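Local coordinates for protein arginyl-trna synthetase (Thermus thermophilus, PDB 1IQ0) that probably attaches L-arginine to its cognate tRNA(Arg) at the expense of ATP, as a monomeric class I aminoacyl-tRNA synthetase, at residues M1-A13 with R22-Y36. Residues are numbered along the deposited sequence; the frame is centred on the assembly and turned at random.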
ATOM      1  N   MET A   1       4.724 -19.933  12.646  1.00105.25           N
ATOM      2  CA  MET A   1       5.762 -19.552  11.648  1.00103.83           C
ATOM      3  C   MET A   1       7.103 -20.176  12.020  1.00101.74           C
ATOM      4  O   MET A   1       7.151 -21.182  12.732  1.00103.80           O
ATOM      5  CB  MET A   1       5.901 -18.032  11.591  1.00 74.72           C
ATOM      6  CG  MET A   1       6.717 -17.524  10.413  1.00 72.27           C
ATOM      7  SD  MET A   1       7.095 -15.789  10.586  1.00 75.42           S
ATOM      8  CE  MET A   1       5.423 -15.103  10.442  1.00 66.55           C
ATOM      9  N   LEU A   2       8.191 -19.578  11.543  1.00 54.84           N
ATOM     10  CA  LEU A   2       9.526 -20.092  11.825  1.00 49.85           C
ATOM     11  C   LEU A   2      10.436 -18.984  12.355  1.00 47.68           C
ATOM     12  O   LEU A   2      10.924 -19.059  13.484  1.00 46.22           O
ATOM     13  CB  LEU A   2      10.125 -20.709  10.554  1.00 46.85           C
ATOM     14  CG  LEU A   2      11.320 -21.667  10.651  1.00 43.49           C
ATOM     15  CD1 LEU A   2      12.475 -20.991  11.358  1.00 42.49           C
ATOM     16  CD2 LEU A   2      10.904 -22.933  11.379  1.00 38.28           C
ATOM     17  N   ARG A   3      10.662 -17.955  11.542  1.00 38.62           N
ATOM     18  CA  ARG A   3      11.519 -16.846  11.948  1.00 35.21           C
ATOM     19  C   ARG A   3      10.988 -16.110  13.171  1.00 33.34           C
ATOM     20  O   ARG A   3      11.757 -15.779  14.070  1.00 33.66           O
ATOM     21  CB  ARG A   3      11.698 -15.859  10.797  1.00 45.03           C
ATOM     22  CG  ARG A   3      12.560 -16.389   9.677  1.00 42.68           C
ATOM     23  CD  ARG A   3      12.686 -15.382   8.555  1.00 40.94           C
ATOM     24  NE  ARG A   3      13.314 -14.138   8.989  1.00 40.00           N
ATOM     25  CZ  ARG A   3      13.656 -13.154   8.164  1.00 37.43           C
ATOM     26  NH1 ARG A   3      13.432 -13.268   6.862  1.00 34.72           N
ATOM     27  NH2 ARG A   3      14.226 -12.058   8.639  1.00 37.09           N
ATOM     28  N   ARG A   4       9.683 -15.856  13.205  1.00 33.40           N
ATOM     29  CA  ARG A   4       9.073 -15.158  14.331  1.00 36.11           C
ATOM     30  C   ARG A   4       9.087 -16.045  15.566  1.00 36.14           C
ATOM     31  O   ARG A   4       9.268 -15.561  16.687  1.00 36.55           O
ATOM     32  CB  ARG A   4       7.630 -14.746  14.003  1.00 49.63           C
ATOM     33  CG  ARG A   4       7.505 -13.512  13.102  1.00 52.73           C
ATOM     34  CD  ARG A   4       8.056 -12.265  13.783  1.00 53.82           C
ATOM     35  NE  ARG A   4       8.124 -11.104  12.893  1.00 58.65           N
ATOM     36  CZ  ARG A   4       7.097 -10.312  12.590  1.00 57.18           C
ATOM     37  NH1 ARG A   4       5.896 -10.539  13.104  1.00 52.86           N
ATOM     38  NH2 ARG A   4       7.278  -9.282  11.775  1.00 52.03           N
ATOM     39  N   ALA A   5       8.893 -17.344  15.358  1.00 38.34           N
ATOM     40  CA  ALA A   5       8.901 -18.293  16.462  1.00 36.66           C
ATOM     41  C   ALA A   5      10.291 -18.264  17.091  1.00 37.73           C
ATOM     42  O   ALA A   5      10.444 -18.405  18.307  1.00 37.19           O
ATOM     43  CB  ALA A   5       8.579 -19.690  15.955  1.00 30.86           C
ATOM     44  N   LEU A   6      11.300 -18.055  16.254  1.00 31.91           N
ATOM     45  CA  LEU A   6      12.673 -18.002  16.728  1.00 32.04           C
ATOM     46  C   LEU A   6      12.927 -16.710  17.508  1.00 35.86           C
ATOM     47  O   LEU A   6      13.617 -16.720  18.525  1.00 38.70           O
ATOM     48  CB  LEU A   6      13.637 -18.111  15.547  1.00 27.50           C
ATOM     49  CG  LEU A   6      15.136 -18.137  15.853  1.00 29.82           C
ATOM     50  CD1 LEU A   6      15.448 -19.142  16.970  1.00 25.00           C
ATOM     51  CD2 LEU A   6      15.885 -18.500  14.571  1.00 29.53           C
ATOM     52  N   GLU A   7      12.366 -15.602  17.036  1.00 35.27           N
ATOM     53  CA  GLU A   7      12.538 -14.328  17.720  1.00 36.26           C
ATOM     54  C   GLU A   7      11.795 -14.375  19.051  1.00 35.49           C
ATOM     55  O   GLU A   7      12.250 -13.810  20.040  1.00 35.19           O
ATOM     56  CB  GLU A   7      12.000 -13.176  16.866  1.00 39.56           C
ATOM     57  CG  GLU A   7      12.587 -13.137  15.470  1.00 40.57           C
ATOM     58  CD  GLU A   7      12.157 -11.920  14.677  1.00 41.87           C
ATOM     59  OE1 GLU A   7      10.969 -11.538  14.768  1.00 43.09           O
ATOM     60  OE2 GLU A   7      13.008 -11.356  13.954  1.00 41.76           O
ATOM     61  N   GLU A   8      10.652 -15.050  19.072  1.00 39.00           N
ATOM     62  CA  GLU A   8       9.873 -15.164  20.299  1.00 41.88           C
ATOM     63  C   GLU A   8      10.666 -15.931  21.350  1.00 41.37           C
ATOM     64  O   GLU A   8      10.742 -15.517  22.505  1.00 42.75           O
ATOM     65  CB  GLU A   8       8.548 -15.881  20.028  1.00 56.44           C
ATOM     66  CG  GLU A   8       7.707 -16.119  21.276  1.00 66.10           C
ATOM     67  CD  GLU A   8       7.471 -14.846  22.077  1.00 71.39           C
ATOM     68  OE1 GLU A   8       6.952 -13.866  21.502  1.00 74.22           O
ATOM     69  OE2 GLU A   8       7.803 -14.828  23.280  1.00 70.25           O
ATOM     70  N   ALA A   9      11.262 -17.047  20.944  1.00 41.61           N
ATOM     71  CA  ALA A   9      12.046 -17.854  21.866  1.00 40.56           C
ATOM     72  C   ALA A   9      13.255 -17.076  22.377  1.00 40.33           C
ATOM     73  O   ALA A   9      13.687 -17.263  23.517  1.00 39.53           O
ATOM     74  CB  ALA A   9      12.494 -19.139  21.186  1.00 28.61           C
ATOM     75  N   ILE A  10      13.803 -16.206  21.532  1.00 34.48           N
ATOM     76  CA  ILE A  10      14.961 -15.399  21.914  1.00 34.21           C
ATOM     77  C   ILE A  10      14.551 -14.310  22.902  1.00 38.18           C
ATOM     78  O   ILE A  10      15.244 -14.063  23.884  1.00 40.14           O
ATOM     79  CB  ILE A  10      15.608 -14.723  20.684  1.00 24.69           C
ATOM     80  CG1 ILE A  10      16.251 -15.784  19.785  1.00 26.03           C
ATOM     81  CG2 ILE A  10      16.635 -13.689  21.133  1.00 22.75           C
ATOM     82  CD1 ILE A  10      16.804 -15.227  18.490  1.00 30.38           C
ATOM     83  N   ALA A  11      13.425 -13.660  22.623  1.00 39.21           N
ATOM     84  CA  ALA A  11      12.910 -12.599  23.483  1.00 41.60           C
ATOM     85  C   ALA A  11      12.693 -13.152  24.887  1.00 44.70           C
ATOM     86  O   ALA A  11      13.231 -12.633  25.871  1.00 45.19           O
ATOM     87  CB  ALA A  11      11.594 -12.069  22.925  1.00 38.20           C
ATOM     88  N   GLN A  12      11.903 -14.217  24.962  1.00 55.58           N
ATOM     89  CA  GLN A  12      11.595 -14.863  26.226  1.00 58.17           C
ATOM     90  C   GLN A  12      12.880 -15.176  26.981  1.00 59.12           C
ATOM     91  O   GLN A  12      12.933 -15.076  28.206  1.00 60.72           O
ATOM     92  CB  GLN A  12      10.812 -16.152  25.969  1.00 69.60           C
ATOM     93  CG  GLN A  12       9.740 -16.429  26.999  1.00 73.65           C
ATOM     94  CD  GLN A  12       8.766 -15.274  27.138  1.00 76.77           C
ATOM     95  OE1 GLN A  12       8.150 -14.842  26.161  1.00 79.15           O
ATOM     96  NE2 GLN A  12       8.622 -14.766  28.355  1.00 76.67           N
ATOM     97  N   ALA A  13      13.919 -15.545  26.239  1.00 53.47           N
ATOM     98  CA  ALA A  13      15.209 -15.878  26.832  1.00 54.11           C
ATOM     99  C   ALA A  13      15.953 -14.637  27.317  1.00 55.26           C
ATOM    100  O   ALA A  13      16.722 -14.705  28.278  1.00 56.19           O
ATOM    101  CB  ALA A  13      16.064 -16.635  25.824  1.00 62.54           C
ATOM    102  N   ARG A  22      13.481  -6.819  22.503  1.00 79.00           N
ATOM    103  CA  ARG A  22      13.226  -7.784  21.439  1.00 76.88           C
ATOM    104  C   ARG A  22      14.186  -7.573  20.269  1.00 72.58           C
ATOM    105  O   ARG A  22      14.339  -6.456  19.772  1.00 71.61           O
ATOM    106  CB  ARG A  22      11.779  -7.664  20.952  1.00 76.85           C
ATOM    107  CG  ARG A  22      11.459  -8.507  19.725  1.00 81.42           C
ATOM    108  CD  ARG A  22       9.994  -8.383  19.338  1.00 84.19           C
ATOM    109  NE  ARG A  22       9.107  -9.012  20.315  1.00 87.56           N
ATOM    110  CZ  ARG A  22       9.039 -10.324  20.528  1.00 89.99           C
ATOM    111  NH1 ARG A  22       9.805 -11.153  19.831  1.00 88.81           N
ATOM    112  NH2 ARG A  22       8.203 -10.809  21.438  1.00 90.02           N
ATOM    113  N   LEU A  23      14.831  -8.653  19.839  1.00 47.05           N
ATOM    114  CA  LEU A  23      15.776  -8.592  18.732  1.00 39.67           C
ATOM    115  C   LEU A  23      15.214  -9.220  17.458  1.00 35.27           C
ATOM    116  O   LEU A  23      14.459 -10.192  17.513  1.00 33.41           O
ATOM    117  CB  LEU A  23      17.078  -9.302  19.112  1.00 51.71           C
ATOM    118  CG  LEU A  23      17.944  -8.661  20.196  1.00 50.30           C
ATOM    119  CD1 LEU A  23      19.201  -9.494  20.388  1.00 50.08           C
ATOM    120  CD2 LEU A  23      18.310  -7.243  19.796  1.00 52.96           C
ATOM    121  N   LYS A  24      15.591  -8.662  16.311  1.00 41.38           N
ATOM    122  CA  LYS A  24      15.126  -9.184  15.033  1.00 38.49           C
ATOM    123  C   LYS A  24      16.147 -10.149  14.438  1.00 34.91           C
ATOM    124  O   LYS A  24      17.349  -9.895  14.460  1.00 32.04           O
ATOM    125  CB  LYS A  24      14.876  -8.046  14.040  1.00 50.33           C
ATOM    126  CG  LYS A  24      13.812  -7.037  14.465  1.00 51.03           C
ATOM    127  CD  LYS A  24      12.471  -7.692  14.805  1.00 52.90           C
ATOM    128  CE  LYS A  24      11.991  -8.632  13.709  1.00 57.00           C
ATOM    129  NZ  LYS A  24      12.023  -8.005  12.366  1.00 55.63           N
ATOM    130  N   VAL A  25      15.654 -11.265  13.918  1.00 36.84           N
ATOM    131  CA  VAL A  25      16.511 -12.257  13.294  1.00 37.01           C
ATOM    132  C   VAL A  25      16.525 -11.917  11.801  1.00 37.53           C
ATOM    133  O   VAL A  25      15.567 -11.339  11.283  1.00 37.89           O
ATOM    134  CB  VAL A  25      15.950 -13.691  13.503  1.00 53.61           C
ATOM    135  CG1 VAL A  25      14.749 -13.921  12.608  1.00 53.15           C
ATOM    136  CG2 VAL A  25      17.026 -14.720  13.229  1.00 53.55           C
ATOM    137  N   ALA A  26      17.611 -12.255  11.120  1.00 39.10           N
ATOM    138  CA  ALA A  26      17.728 -11.981   9.692  1.00 37.01           C
ATOM    139  C   ALA A  26      18.553 -13.083   9.048  1.00 39.11           C
ATOM    140  O   ALA A  26      19.258 -13.814   9.741  1.00 39.68           O
ATOM    141  CB  ALA A  26      18.396 -10.622   9.466  1.00 34.57           C
ATOM    142  N   ARG A  27      18.458 -13.204   7.727  1.00 34.00           N
ATOM    143  CA  ARG A  27      19.207 -14.217   6.999  1.00 33.32           C
ATOM    144  C   ARG A  27      20.699 -14.059   7.253  1.00 36.06           C
ATOM    145  O   ARG A  27      21.244 -12.960   7.144  1.00 36.26           O
ATOM    146  CB  ARG A  27      18.915 -14.115   5.497  1.00 28.58           C
ATOM    147  CG  ARG A  27      17.536 -14.641   5.105  1.00 28.44           C
ATOM    148  CD  ARG A  27      17.470 -16.148   5.300  1.00 25.45           C
ATOM    149  NE  ARG A  27      18.325 -16.846   4.346  1.00 21.26           N
ATOM    150  CZ  ARG A  27      18.002 -17.075   3.074  1.00 23.51           C
ATOM    151  NH1 ARG A  27      16.834 -16.664   2.599  1.00 16.02           N
ATOM    152  NH2 ARG A  27      18.846 -17.720   2.276  1.00 20.15           N
ATOM    153  N   ALA A  28      21.353 -15.163   7.596  1.00 31.06           N
ATOM    154  CA  ALA A  28      22.786 -15.154   7.870  1.00 37.45           C
ATOM    155  C   ALA A  28      23.596 -14.995   6.585  1.00 43.78           C
ATOM    156  O   ALA A  28      23.112 -15.304   5.495  1.00 43.78           O
ATOM    157  CB  ALA A  28      23.186 -16.447   8.585  1.00 41.37           C
ATOM    158  N   PRO A  29      24.848 -14.517   6.705  1.00 64.50           N
ATOM    159  CA  PRO A  29      25.750 -14.307   5.567  1.00 68.45           C
ATOM    160  C   PRO A  29      25.707 -15.435   4.540  1.00 73.07           C
ATOM    161  O   PRO A  29      25.375 -16.578   4.865  1.00 71.89           O
ATOM    162  CB  PRO A  29      27.111 -14.182   6.236  1.00 97.67           C
ATOM    163  CG  PRO A  29      26.771 -13.464   7.499  1.00 98.55           C
ATOM    164  CD  PRO A  29      25.532 -14.197   7.972  1.00 97.19           C
ATOM    165  N   LYS A  30      26.046 -15.097   3.299  1.00140.67           N
ATOM    166  CA  LYS A  30      26.047 -16.056   2.202  1.00146.54           C
ATOM    167  C   LYS A  30      27.006 -17.216   2.449  1.00148.89           C
ATOM    168  O   LYS A  30      28.224 -17.059   2.366  1.00147.31           O
ATOM    169  CB  LYS A  30      26.414 -15.354   0.892  1.00 99.71           C
ATOM    170  CG  LYS A  30      25.443 -14.256   0.488  1.00 99.47           C
ATOM    171  CD  LYS A  30      25.830 -13.635  -0.843  1.00 99.28           C
ATOM    172  CE  LYS A  30      24.861 -12.533  -1.238  1.00100.97           C
ATOM    173  NZ  LYS A  30      24.816 -11.449  -0.219  1.00 97.02           N
ATOM    174  N   ASP A  31      26.439 -18.381   2.749  1.00111.43           N
ATOM    175  CA  ASP A  31      27.218 -19.584   3.009  1.00113.53           C
ATOM    176  C   ASP A  31      28.170 -19.419   4.190  1.00112.04           C
ATOM    177  O   ASP A  31      29.383 -19.577   4.055  1.00113.72           O
ATOM    178  CB  ASP A  31      27.999 -19.987   1.757  1.00142.40           C
ATOM    179  CG  ASP A  31      27.090 -20.400   0.614  1.00147.11           C
ATOM    180  OD1 ASP A  31      26.284 -21.336   0.804  1.00149.15           O
ATOM    181  OD2 ASP A  31      27.178 -19.791  -0.473  1.00148.00           O
ATOM    182  N   LYS A  32      27.603 -19.098   5.347  1.00121.85           N
ATOM    183  CA  LYS A  32      28.372 -18.916   6.571  1.00118.20           C
ATOM    184  C   LYS A  32      27.761 -19.776   7.678  1.00116.80           C
ATOM    185  O   LYS A  32      26.847 -20.560   7.422  1.00117.87           O
ATOM    186  CB  LYS A  32      28.380 -17.435   6.975  1.00123.52           C
ATOM    187  CG  LYS A  32      29.591 -16.656   6.466  1.00119.57           C
ATOM    188  CD  LYS A  32      29.683 -16.685   4.949  1.00117.70           C
ATOM    189  CE  LYS A  32      30.908 -15.940   4.446  1.00113.07           C
ATOM    190  NZ  LYS A  32      30.982 -15.959   2.957  1.00104.34           N
ATOM    191  N   PRO A  33      28.263 -19.651   8.918  1.00119.69           N
ATOM    192  CA  PRO A  33      27.720 -20.451  10.020  1.00115.05           C
ATOM    193  C   PRO A  33      26.226 -20.284  10.296  1.00109.85           C
ATOM    194  O   PRO A  33      25.842 -19.532  11.190  1.00110.59           O
ATOM    195  CB  PRO A  33      28.568 -20.011  11.211  1.00 81.27           C
ATOM    196  CG  PRO A  33      29.881 -19.705  10.584  1.00 81.43           C
ATOM    197  CD  PRO A  33      29.473 -18.930   9.355  1.00 84.84           C
ATOM    198  N   GLY A  34      25.384 -20.977   9.531  1.00 51.43           N
ATOM    199  CA  GLY A  34      23.955 -20.896   9.773  1.00 44.33           C
ATOM    200  C   GLY A  34      23.050 -20.282   8.721  1.00 39.74           C
ATOM    201  O   GLY A  34      23.494 -19.792   7.686  1.00 38.06           O
ATOM    202  N   ASP A  35      21.754 -20.301   9.014  1.00 35.64           N
ATOM    203  CA  ASP A  35      20.749 -19.767   8.116  1.00 33.80           C
ATOM    204  C   ASP A  35      20.221 -18.427   8.601  1.00 34.49           C
ATOM    205  O   ASP A  35      19.951 -17.527   7.799  1.00 32.78           O
ATOM    206  CB  ASP A  35      19.598 -20.761   8.000  1.00 31.09           C
ATOM    207  CG  ASP A  35      20.072 -22.141   7.586  1.00 29.02           C
ATOM    208  OD1 ASP A  35      20.785 -22.239   6.567  1.00 31.40           O
ATOM    209  OD2 ASP A  35      19.735 -23.126   8.270  1.00 27.03           O
ATOM    210  N   TYR A  36      20.073 -18.308   9.918  1.00 42.67           N
ATOM    211  CA  TYR A  36      19.568 -17.091  10.540  1.00 40.05           C
ATOM    212  C   TYR A  36      20.475 -16.621  11.666  1.00 40.31           C
ATOM    213  O   TYR A  36      21.131 -17.420  12.331  1.00 37.42           O
ATOM    214  CB  TYR A  36      18.162 -17.321  11.099  1.00 38.47           C
ATOM    215  CG  TYR A  36      17.115 -17.573  10.042  1.00 38.99           C
ATOM    216  CD1 TYR A  36      16.522 -18.825   9.902  1.00 40.59           C
ATOM    217  CD2 TYR A  36      16.726 -16.560   9.172  1.00 40.41           C
ATOM    218  CE1 TYR A  36      15.563 -19.061   8.913  1.00 38.77           C
ATOM    219  CE2 TYR A  36      15.774 -16.784   8.187  1.00 42.94           C
ATOM    220  CZ  TYR A  36      15.196 -18.036   8.062  1.00 42.70           C
ATOM    221  OH  TYR A  36      14.254 -18.251   7.085  1.00 46.76           O
TER
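Leu-2, the N-cap residue of the first helix, brings CD1 to within 4.4 Å of Tyr-36 CE1; leucine suits this buried place because it is apolar and lies among Tyr-36, Phe-67 and Leu-82. Arg-3 suits the next place because a long aliphatic stem carries its charge past an aromatic ring. Its CG lies over one face of the Tyr-36 ring, 3.5 Å from CZ of that tyrosine, and the bend at chi3 (61°) swings the guanidinium back toward the 22-36 backbone. There Arg-3 NH2 donates to Val-25 O at 3.1 Å, the acceptor near the guanidinium plane, while NH1 forms a salt bridge with Asp-511. A leucine here would probably cost Val-25 O its NH2 donor and Asp-511 one of its positive partners. Arg-4 NE forms a salt bridge with Glu-7 OE1 and a second one with Glu-514. Leu-6 sets CD2 against Val-25 CG2 at 4.2 Å and continues the apolar layer toward Phe-80.

Glu-7 is extended beyond CG, and its carboxylate reaches the backbone: Val-25 N donates to OE2 on the anti side at 2.6 Å, in a nearly straight bond (168°). The methylene CG rests on Val-25 CG1, 3.7 Å away, and the curled Lys-24 makes a long salt bridge to OE2. Farther along, Glu-8 OE1 meets Arg-22 NH2 at 3.3 Å in a salt bridge whose hydrogen bond is weak, and the small Ala-11 lays CB over one face of that guanidinium.

The helix thus binds both polar groups of the Val-25 backbone, packing on loop 22-25, which leads into strand 26-27, and on Tyr-36, which starts strand 36-39. Asp-511, in the DALR-family anticodon-binding domain, is shared by Arg-3, Arg-27 and the Tyr-36 hydroxyl; such pairing of charges across the boundary is consistent with a polar, directional join between the domains.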